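PDB 5D8M: metagenomic carboxyl esterase MGS0156 from Uncultured organism, which probably hydrolyses carboxylic ester bonds, as a carboxyl esterase of the alpha/beta-hydrolase type. Local coordinates for residues 200-208 against 216-224; 132-143 against 163-174. All blocks are in the same frame, centred on the assembly; numbering follows the deposited sequence.

Contact 1: residues 200-208 against 216-224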
loop_
_atom_site.group_PDB
_atom_site.type_symbol
_atom_site.label_atom_id
_atom_site.label_comp_id
_atom_site.label_asym_id
_atom_site.label_seq_id
_atom_site.Cartn_x
_atom_site.Cartn_y
_atom_site.Cartn_z
ATOM N N GLY A 200 -10.933 -12.206 -21.588
ATOM C CA GLY A 200 -12.032 -13.103 -21.269
ATOM C C GLY A 200 -12.016 -13.501 -19.804
ATOM O O GLY A 200 -13.030 -13.414 -19.107
ATOM N N LEU A 201 -10.844 -13.924 -19.340
ATOM C CA LEU A 201 -10.646 -14.301 -17.948
ATOM C C LEU A 201 -10.891 -13.124 -17.013
ATOM O O LEU A 201 -11.567 -13.263 -15.997
ATOM C CB LEU A 201 -9.235 -14.840 -17.750
ATOM C CG LEU A 201 -8.879 -15.413 -16.381
ATOM C CD1 LEU A 201 -9.824 -16.552 -16.037
ATOM C CD2 LEU A 201 -7.426 -15.909 -16.399
ATOM N N LEU A 202 -10.337 -11.968 -17.361
ATOM C CA LEU A 202 -10.546 -10.765 -16.563
ATOM C C LEU A 202 -12.029 -10.349 -16.558
ATOM O O LEU A 202 -12.564 -9.951 -15.524
ATOM C CB LEU A 202 -9.657 -9.632 -17.083
ATOM C CG LEU A 202 -8.152 -9.960 -17.085
ATOM C CD1 LEU A 202 -7.296 -8.823 -17.670
ATOM C CD2 LEU A 202 -7.672 -10.338 -15.679
ATOM N N ARG A 203 -12.697 -10.466 -17.705
ATOM C CA ARG A 203 -14.106 -10.075 -17.812
ATOM C C ARG A 203 -15.024 -10.968 -16.983
ATOM O O ARG A 203 -15.980 -10.488 -16.364
ATOM C CB ARG A 203 -14.572 -10.097 -19.268
ATOM C CG ARG A 203 -14.146 -8.889 -20.075
ATOM C CD ARG A 203 -14.723 -8.944 -21.481
ATOM N NE ARG A 203 -14.117 -7.933 -22.350
ATOM C CZ ARG A 203 -14.498 -7.698 -23.603
ATOM N NH1 ARG A 203 -13.887 -6.759 -24.320
ATOM N NH2 ARG A 203 -15.492 -8.402 -24.142
ATOM N N PHE A 204 -14.745 -12.268 -16.995
ATOM C CA PHE A 204 -15.509 -13.206 -16.189
ATOM C C PHE A 204 -15.311 -12.933 -14.689
ATOM O O PHE A 204 -16.257 -12.978 -13.905
ATOM C CB PHE A 204 -15.109 -14.638 -16.537
ATOM C CG PHE A 204 -15.035 -15.547 -15.351
ATOM C CD1 PHE A 204 -16.193 -16.038 -14.765
ATOM C CD2 PHE A 204 -13.804 -15.915 -14.820
ATOM C CE1 PHE A 204 -16.128 -16.868 -13.665
ATOM C CE2 PHE A 204 -13.729 -16.758 -13.717
ATOM C CZ PHE A 204 -14.894 -17.231 -13.139
ATOM N N ALA A 205 -14.075 -12.646 -14.294
ATOM C CA ALA A 205 -13.769 -12.357 -12.903
ATOM C C ALA A 205 -14.480 -11.081 -12.454
ATOM O O ALA A 205 -14.934 -10.967 -11.315
ATOM C CB ALA A 205 -12.264 -12.220 -12.707
ATOM N N GLU A 206 -14.558 -10.116 -13.361
ATOM C CA GLU A 206 -15.201 -8.844 -13.056
ATOM C C GLU A 206 -16.693 -9.007 -12.797
ATOM O O GLU A 206 -17.240 -8.353 -11.923
ATOM C CB GLU A 206 -14.979 -7.856 -14.199
ATOM C CG GLU A 206 -13.583 -7.260 -14.225
ATOM C CD GLU A 206 -13.491 -5.950 -13.464
ATOM O OE1 GLU A 206 -14.458 -5.614 -12.733
ATOM O OE2 GLU A 206 -12.458 -5.260 -13.622
ATOM N N SER A 207 -17.336 -9.905 -13.536
ATOM C CA SER A 207 -18.789 -9.933 -13.595
ATOM C C SER A 207 -19.455 -11.082 -12.834
ATOM O O SER A 207 -20.687 -11.128 -12.731
ATOM C CB SER A 207 -19.230 -9.977 -15.056
ATOM O OG SER A 207 -18.640 -11.078 -15.727
HETATM N N MSE A 208 -18.669 -12.013 -12.306
HETATM C CA MSE A 208 -19.285 -13.159 -11.650
HETATM C C MSE A 208 -19.897 -12.747 -10.310
HETATM O O MSE A 208 -19.325 -11.940 -9.578
HETATM C CB MSE A 208 -18.277 -14.295 -11.465
HETATM C CG MSE A 208 -17.087 -13.949 -10.607
HETATM SE SE MSE A 208 -16.094 -15.552 -10.140
HETATM C CE MSE A 208 -17.576 -16.532 -9.338
ATOM N N GLY A 216 -17.882 -5.448 -11.452
ATOM C CA GLY A 216 -17.454 -4.306 -12.233
ATOM C C GLY A 216 -17.994 -4.374 -13.650
ATOM O O GLY A 216 -18.629 -5.362 -14.045
ATOM N N GLU A 217 -17.745 -3.313 -14.408
ATOM C CA GLU A 217 -18.031 -3.275 -15.836
ATOM C C GLU A 217 -16.755 -3.537 -16.632
ATOM O O GLU A 217 -15.676 -3.049 -16.271
ATOM C CB GLU A 217 -18.631 -1.926 -16.238
ATOM C CG GLU A 217 -19.974 -1.632 -15.591
ATOM C CD GLU A 217 -20.580 -0.324 -16.066
ATOM O OE1 GLU A 217 -19.884 0.442 -16.775
ATOM O OE2 GLU A 217 -21.758 -0.061 -15.731
ATOM N N GLY A 218 -16.886 -4.298 -17.714
ATOM C CA GLY A 218 -15.756 -4.612 -18.567
ATOM C C GLY A 218 -14.585 -5.147 -17.769
ATOM O O GLY A 218 -14.704 -6.166 -17.093
ATOM N N THR A 219 -13.456 -4.445 -17.842
ATOM C CA THR A 219 -12.306 -4.764 -17.011
ATOM C C THR A 219 -11.832 -3.515 -16.265
ATOM O O THR A 219 -10.630 -3.295 -16.135
ATOM C CB THR A 219 -11.138 -5.325 -17.838
ATOM O OG1 THR A 219 -10.743 -4.352 -18.817
ATOM C CG2 THR A 219 -11.547 -6.628 -18.539
ATOM N N GLU A 220 -12.776 -2.716 -15.769
ATOM C CA GLU A 220 -12.469 -1.408 -15.166
ATOM C C GLU A 220 -11.403 -1.452 -14.056
ATOM O O GLU A 220 -10.502 -0.605 -14.002
ATOM C CB GLU A 220 -13.759 -0.755 -14.627
ATOM C CG GLU A 220 -14.541 -1.553 -13.556
ATOM C CD GLU A 220 -15.793 -0.796 -13.039
ATOM O OE1 GLU A 220 -16.926 -1.171 -13.411
ATOM O OE2 GLU A 220 -15.647 0.169 -12.254
ATOM N N ALA A 221 -11.492 -2.438 -13.179
ATOM C CA ALA A 221 -10.550 -2.561 -12.068
ATOM C C ALA A 221 -9.111 -2.833 -12.559
ATOM O O ALA A 221 -8.146 -2.187 -12.114
ATOM C CB ALA A 221 -11.006 -3.670 -11.124
ATOM N N LEU A 222 -8.980 -3.779 -13.487
ATOM C CA LEU A 222 -7.667 -4.111 -14.050
ATOM C C LEU A 222 -7.134 -3.019 -14.964
ATOM O O LEU A 222 -5.929 -2.793 -15.009
ATOM C CB LEU A 222 -7.705 -5.439 -14.823
ATOM C CG LEU A 222 -7.596 -6.703 -13.965
ATOM C CD1 LEU A 222 -6.509 -6.573 -12.903
ATOM C CD2 LEU A 222 -8.942 -6.984 -13.314
ATOM N N ASP A 223 -8.012 -2.333 -15.695
ATOM C CA ASP A 223 -7.577 -1.193 -16.515
ATOM C C ASP A 223 -6.821 -0.166 -15.674
ATOM O O ASP A 223 -5.877 0.482 -16.134
ATOM C CB ASP A 223 -8.768 -0.504 -17.170
ATOM C CG ASP A 223 -9.450 -1.366 -18.209
ATOM O OD1 ASP A 223 -8.873 -2.390 -18.629
ATOM O OD2 ASP A 223 -10.584 -1.016 -18.593
ATOM N N SER A 224 -7.253 -0.023 -14.431
ATOM C CA SER A 224 -6.663 0.951 -13.536
ATOM C C SER A 224 -5.269 0.532 -13.092
ATOM O O SER A 224 -4.511 1.355 -12.582
ATOM C CB SER A 224 -7.559 1.164 -12.311
ATOM O OG SER A 224 -8.764 1.780 -12.684
HETATM O O HOH W 1 -16.848 -8.015 -17.367
#
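Where helix 199-207 ends, the backbone of 216-224 is tied to it through Glu-206 O, which accepts Gly-216 N at 3.0 Å, and the CA atoms of Arg-203 and Thr-219 lie 5.7 Å apart. The two helices, joined by a loop, belong to the insertion after strand 178-184, the place where many alpha/beta-hydrolases carry a lid. Glu-206 reaches across: bent at chi2 (-93°), its carboxylate lies at the first turn of helix 220-223. There OE2 accepts Ala-221 N at 3.0 Å with its syn lone pair, and the helix N terminus probably steadies this buried negative charge. OE1 passes 3.3 Å from Gly-216 CA, where a CB would clash. Gly-218, with phi at 51°, takes a turn that glycine adopts easily. With an alanine here in place of Glu-206, Ala-221 N would probably lose its carboxylate partner and the start of helix 220-223 would be held less firmly. Beside the glutamate, one turn earlier on helix 199-207, Leu-202 CB and Arg-203 CG both touch Thr-219 CG2, while Leu-202 CD2 meets Leu-222 CG at 4.0 Å. Threonine serves two ends: chi1 of 60° puts the methyl against helix 199-207 and lets OG1 donate to Asp-223 OD1. At the solvent side a water donates to both Arg-203 O and Gly-218 O, 2.8 Å from each.

Contact 2: residues 132-143 against 163-174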
loop_
_atom_site.group_PDB
_atom_site.type_symbol
_atom_site.label_atom_id
_atom_site.label_comp_id
_atom_site.label_asym_id
_atom_site.label_seq_id
_atom_site.Cartn_x
_atom_site.Cartn_y
_atom_site.Cartn_z
ATOM N N SER A 132 -10.579 2.918 -10.589
ATOM C CA SER A 132 -10.105 3.962 -9.688
ATOM C C SER A 132 -11.002 5.214 -9.648
ATOM O O SER A 132 -11.160 5.796 -8.593
ATOM C CB SER A 132 -8.685 4.359 -10.069
ATOM O OG SER A 132 -7.792 3.341 -9.666
ATOM N N ALA A 133 -11.586 5.621 -10.779
ATOM C CA ALA A 133 -12.453 6.795 -10.774
ATOM C C ALA A 133 -13.683 6.592 -9.887
ATOM O O ALA A 133 -14.074 7.484 -9.119
ATOM C CB ALA A 133 -12.885 7.160 -12.190
ATOM N N ARG A 134 -14.304 5.425 -10.007
ATOM C CA ARG A 134 -15.463 5.122 -9.195
ATOM C C ARG A 134 -15.099 5.067 -7.689
ATOM O O ARG A 134 -15.839 5.574 -6.837
ATOM C CB ARG A 134 -16.094 3.811 -9.656
ATOM C CG ARG A 134 -17.420 3.541 -8.968
ATOM C CD ARG A 134 -18.181 2.410 -9.627
ATOM N NE ARG A 134 -19.567 2.339 -9.156
ATOM C CZ ARG A 134 -20.451 1.457 -9.612
ATOM N NH1 ARG A 134 -20.083 0.569 -10.528
ATOM N NH2 ARG A 134 -21.696 1.457 -9.156
ATOM N N ASN A 135 -13.944 4.489 -7.366
ATOM C CA ASN A 135 -13.519 4.401 -5.966
ATOM C C ASN A 135 -13.063 5.741 -5.412
ATOM O O ASN A 135 -13.243 6.019 -4.229
ATOM C CB ASN A 135 -12.404 3.365 -5.807
ATOM C CG ASN A 135 -12.940 1.955 -5.814
ATOM O OD1 ASN A 135 -14.142 1.748 -5.718
ATOM N ND2 ASN A 135 -12.055 0.979 -5.900
ATOM N N ALA A 136 -12.466 6.561 -6.266
ATOM C CA ALA A 136 -12.071 7.919 -5.892
ATOM C C ALA A 136 -13.276 8.730 -5.416
ATOM O O ALA A 136 -13.166 9.518 -4.477
ATOM C CB ALA A 136 -11.393 8.617 -7.067
ATOM N N ALA A 137 -14.426 8.552 -6.065
ATOM C CA ALA A 137 -15.613 9.278 -5.633
ATOM C C ALA A 137 -16.098 8.788 -4.261
ATOM O O ALA A 137 -16.583 9.574 -3.440
ATOM C CB ALA A 137 -16.723 9.170 -6.684
ATOM N N ILE A 138 -15.976 7.489 -4.015
ATOM C CA ILE A 138 -16.326 6.917 -2.718
ATOM C C ILE A 138 -15.472 7.545 -1.611
ATOM O O ILE A 138 -15.984 7.968 -0.563
ATOM C CB ILE A 138 -16.145 5.372 -2.736
ATOM C CG1 ILE A 138 -17.235 4.765 -3.616
ATOM C CG2 ILE A 138 -16.167 4.791 -1.306
ATOM C CD1 ILE A 138 -17.055 3.254 -3.941
ATOM N N ILE A 139 -14.173 7.624 -1.877
ATOM C CA ILE A 139 -13.214 8.158 -0.923
ATOM C C ILE A 139 -13.509 9.631 -0.645
ATOM O O ILE A 139 -13.560 10.072 0.517
ATOM C CB ILE A 139 -11.781 7.970 -1.450
ATOM C CG1 ILE A 139 -11.459 6.469 -1.534
ATOM C CG2 ILE A 139 -10.793 8.679 -0.550
ATOM C CD1 ILE A 139 -10.245 6.157 -2.413
ATOM N N HIS A 140 -13.734 10.381 -1.714
ATOM C CA HIS A 140 -14.157 11.767 -1.615
ATOM C C HIS A 140 -15.369 11.948 -0.679
ATOM O O HIS A 140 -15.382 12.842 0.171
ATOM C CB HIS A 140 -14.495 12.295 -3.010
ATOM C CG HIS A 140 -14.845 13.744 -3.039
ATOM N ND1 HIS A 140 -15.846 14.246 -3.842
ATOM C CD2 HIS A 140 -14.314 14.807 -2.386
ATOM C CE1 HIS A 140 -15.918 15.557 -3.680
ATOM N NE2 HIS A 140 -15.002 15.921 -2.798
ATOM N N GLU A 141 -16.387 11.104 -0.820
ATOM C CA GLU A 141 -17.587 11.263 0.009
ATOM C C GLU A 141 -17.339 10.882 1.479
ATOM O O GLU A 141 -17.909 11.478 2.396
ATOM C CB GLU A 141 -18.747 10.428 -0.541
ATOM C CG GLU A 141 -19.183 10.793 -1.941
ATOM C CD GLU A 141 -19.632 12.240 -2.068
ATOM O OE1 GLU A 141 -19.398 12.827 -3.142
ATOM O OE2 GLU A 141 -20.228 12.789 -1.109
ATOM N N VAL A 142 -16.512 9.876 1.703
ATOM C CA VAL A 142 -16.206 9.445 3.063
ATOM C C VAL A 142 -15.464 10.550 3.827
ATOM O O VAL A 142 -15.867 10.945 4.910
ATOM C CB VAL A 142 -15.343 8.146 3.087
ATOM C CG1 VAL A 142 -14.764 7.915 4.498
ATOM C CG2 VAL A 142 -16.176 6.942 2.651
ATOM N N VAL A 143 -14.377 11.039 3.248
ATOM C CA VAL A 143 -13.547 12.025 3.928
ATOM C C VAL A 143 -14.316 13.316 4.210
ATOM O O VAL A 143 -14.145 13.925 5.281
ATOM C CB VAL A 143 -12.284 12.293 3.117
ATOM C CG1 VAL A 143 -11.469 13.425 3.745
ATOM C CG2 VAL A 143 -11.468 11.033 3.070
ATOM N N ASP A 163 -6.311 4.639 -6.193
ATOM C CA ASP A 163 -7.658 5.146 -5.932
ATOM C C ASP A 163 -7.543 6.529 -5.236
ATOM O O ASP A 163 -8.194 7.489 -5.625
ATOM C CB ASP A 163 -8.467 4.182 -5.043
ATOM C CG ASP A 163 -8.886 2.883 -5.750
ATOM O OD1 ASP A 163 -8.736 2.739 -6.998
ATOM O OD2 ASP A 163 -9.396 1.990 -5.020
ATOM N N VAL A 164 -6.677 6.638 -4.226
ATOM C CA VAL A 164 -6.529 7.895 -3.481
ATOM C C VAL A 164 -5.839 8.980 -4.319
ATOM O O VAL A 164 -6.294 10.127 -4.335
ATOM C CB VAL A 164 -5.759 7.671 -2.146
ATOM C CG1 VAL A 164 -5.346 8.998 -1.505
ATOM C CG2 VAL A 164 -6.637 6.895 -1.151
ATOM N N LEU A 165 -4.771 8.631 -5.041
ATOM C CA LEU A 165 -4.100 9.629 -5.887
ATOM C C LEU A 165 -5.055 10.189 -6.952
ATOM O O LEU A 165 -5.052 11.390 -7.229
ATOM C CB LEU A 165 -2.855 9.028 -6.569
ATOM C CG LEU A 165 -1.677 8.667 -5.649
ATOM C CD1 LEU A 165 -0.400 8.262 -6.446
ATOM C CD2 LEU A 165 -1.374 9.804 -4.648
ATOM N N GLU A 166 -5.863 9.328 -7.558
ATOM C CA GLU A 166 -6.816 9.817 -8.541
ATOM C C GLU A 166 -7.837 10.741 -7.880
ATOM O O GLU A 166 -8.256 11.731 -8.471
ATOM C CB GLU A 166 -7.516 8.650 -9.255
ATOM C CG GLU A 166 -6.508 7.803 -10.080
ATOM C CD GLU A 166 -7.084 7.148 -11.345
ATOM O OE1 GLU A 166 -8.298 7.287 -11.641
ATOM O OE2 GLU A 166 -6.291 6.489 -12.054
ATOM N N ALA A 167 -8.224 10.418 -6.650
ATOM C CA ALA A 167 -9.145 11.278 -5.903
ATOM C C ALA A 167 -8.514 12.658 -5.645
ATOM O O ALA A 167 -9.142 13.695 -5.852
ATOM C CB ALA A 167 -9.541 10.605 -4.588
ATOM N N LEU A 168 -7.259 12.673 -5.217
ATOM C CA LEU A 168 -6.572 13.947 -4.905
ATOM C C LEU A 168 -6.446 14.824 -6.141
ATOM O O LEU A 168 -6.563 16.033 -6.081
ATOM C CB LEU A 168 -5.188 13.667 -4.305
ATOM C CG LEU A 168 -5.282 13.025 -2.920
ATOM C CD1 LEU A 168 -3.922 12.668 -2.414
ATOM C CD2 LEU A 168 -5.941 14.012 -1.956
ATOM N N VAL A 169 -6.227 14.190 -7.280
ATOM C CA VAL A 169 -6.156 14.905 -8.535
ATOM C C VAL A 169 -7.523 15.385 -9.004
ATOM O O VAL A 169 -7.642 16.457 -9.589
ATOM C CB VAL A 169 -5.511 14.025 -9.628
ATOM C CG1 VAL A 169 -5.685 14.659 -11.003
ATOM C CG2 VAL A 169 -4.026 13.826 -9.318
ATOM N N SER A 170 -8.564 14.599 -8.753
ATOM C CA SER A 170 -9.912 14.946 -9.222
ATOM C C SER A 170 -10.641 15.958 -8.341
ATOM O O SER A 170 -11.460 16.737 -8.831
ATOM C CB SER A 170 -10.775 13.687 -9.324
ATOM O OG SER A 170 -10.265 12.837 -10.328
ATOM N N TYR A 171 -10.367 15.933 -7.042
ATOM C CA TYR A 171 -11.139 16.754 -6.108
ATOM C C TYR A 171 -10.237 17.681 -5.320
ATOM O O TYR A 171 -9.691 17.288 -4.310
ATOM C CB TYR A 171 -11.939 15.846 -5.164
ATOM C CG TYR A 171 -12.770 14.815 -5.903
ATOM C CD1 TYR A 171 -13.939 15.189 -6.559
ATOM C CD2 TYR A 171 -12.402 13.479 -5.939
ATOM C CE1 TYR A 171 -14.713 14.262 -7.236
ATOM C CE2 TYR A 171 -13.168 12.539 -6.624
ATOM C CZ TYR A 171 -14.324 12.934 -7.267
ATOM O OH TYR A 171 -15.100 12.015 -7.946
ATOM N N PRO A 172 -10.066 18.923 -5.794
ATOM C CA PRO A 172 -9.254 19.904 -5.061
ATOM C C PRO A 172 -9.682 20.079 -3.603
ATOM O O PRO A 172 -8.849 20.360 -2.756
ATOM C CB PRO A 172 -9.484 21.203 -5.840
ATOM C CG PRO A 172 -9.828 20.755 -7.216
ATOM C CD PRO A 172 -10.576 19.455 -7.070
ATOM N N ASP A 173 -10.964 19.927 -3.304
ATOM C CA ASP A 173 -11.390 20.063 -1.920
ATOM C C ASP A 173 -10.869 18.907 -1.051
ATOM O O ASP A 173 -10.559 19.106 0.124
ATOM C CB ASP A 173 -12.913 20.167 -1.829
ATOM C CG ASP A 173 -13.628 19.020 -2.525
ATOM O OD1 ASP A 173 -13.120 18.512 -3.548
ATOM O OD2 ASP A 173 -14.720 18.637 -2.057
ATOM N N LEU A 174 -10.761 17.703 -1.619
ATOM C CA LEU A 174 -10.142 16.605 -0.884
ATOM C C LEU A 174 -8.642 16.876 -0.689
ATOM O O LEU A 174 -8.087 16.655 0.385
ATOM C CB LEU A 174 -10.352 15.276 -1.611
ATOM C CG LEU A 174 -9.612 14.109 -0.980
ATOM C CD1 LEU A 174 -10.151 13.897 0.440
ATOM C CD2 LEU A 174 -9.762 12.841 -1.811
HETATM O O HOH W 2 -13.961 10.024 -9.657
#
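Helix 132-143 belongs to the crossover from strand 120-123 to strand 151-157, which passes over strand 87-92, and helix 159-170 follows strand 151-157, where alpha/beta-hydrolases usually place the nucleophile elbow. The axes of 132-143 and 163-170 come within 8.0 Å and cross at -71°, and alanines permit this closeness: Ala-136 CB lies 3.7 Å from Ala-167 CB. At one end the buried carboxylate of Asp-163 is gripped twice from helix 132-143. Ser-132 OG donates to OD1 at 2.9 Å, nearly along the C-O axis, whereas Asn-135 ND2 comes to OD2 at 3.0 Å from above the carboxylate plane; Lys-159, on Asp-163's own helix, adds a salt bridge to OD1, and Asn-135 OD1 accepts Gly-127 N. At the other end His-140 lies over Tyr-171 in an offset stack, centroids 3.9 Å apart and planes 10° from parallel. Its CG stands anti to the backbone N (chi1 -176°), which carries the imidazole out over the tyrosine. From there NE2 gives a nearly straight bond of 2.8 Å to Asp-173 OD2 in the imidazole plane, the carboxylate turned steeply against it. Tyr-171 OH and Ala-133 O share a water. Val-143 CG1 meets Leu-174 CD1 at 3.6 Å, and Ile-139 CD1 touches Val-164 CG2. Phe-154 of strand 151-157 underlies Ile-139, Val-143 and Val-164, while Glu-166 OE2 forms a salt bridge with Arg-230 of helix 227-236.

How the contacts relate
Following the chain, contact 2 comes first: helix 132-143 leads through strand 151-157 to helices 159-170 and 172-177, closing a loop that contains this strand. Strand 178-184 then follows, and contact 1 closes a much shorter loop in the insertion beyond it. The two are in series, neither nesting nor crossing, with centres about 21 Å apart. They nevertheless meet: Ser-224 OG and Ser-132 N form a probable hydrogen bond, joining the end of 216-224 to the start of helix 132-143. The short loop of contact 1 also carries Cys-213, whose disulfide to Cys-99 fastens the insertion to the segment after strand 87-92.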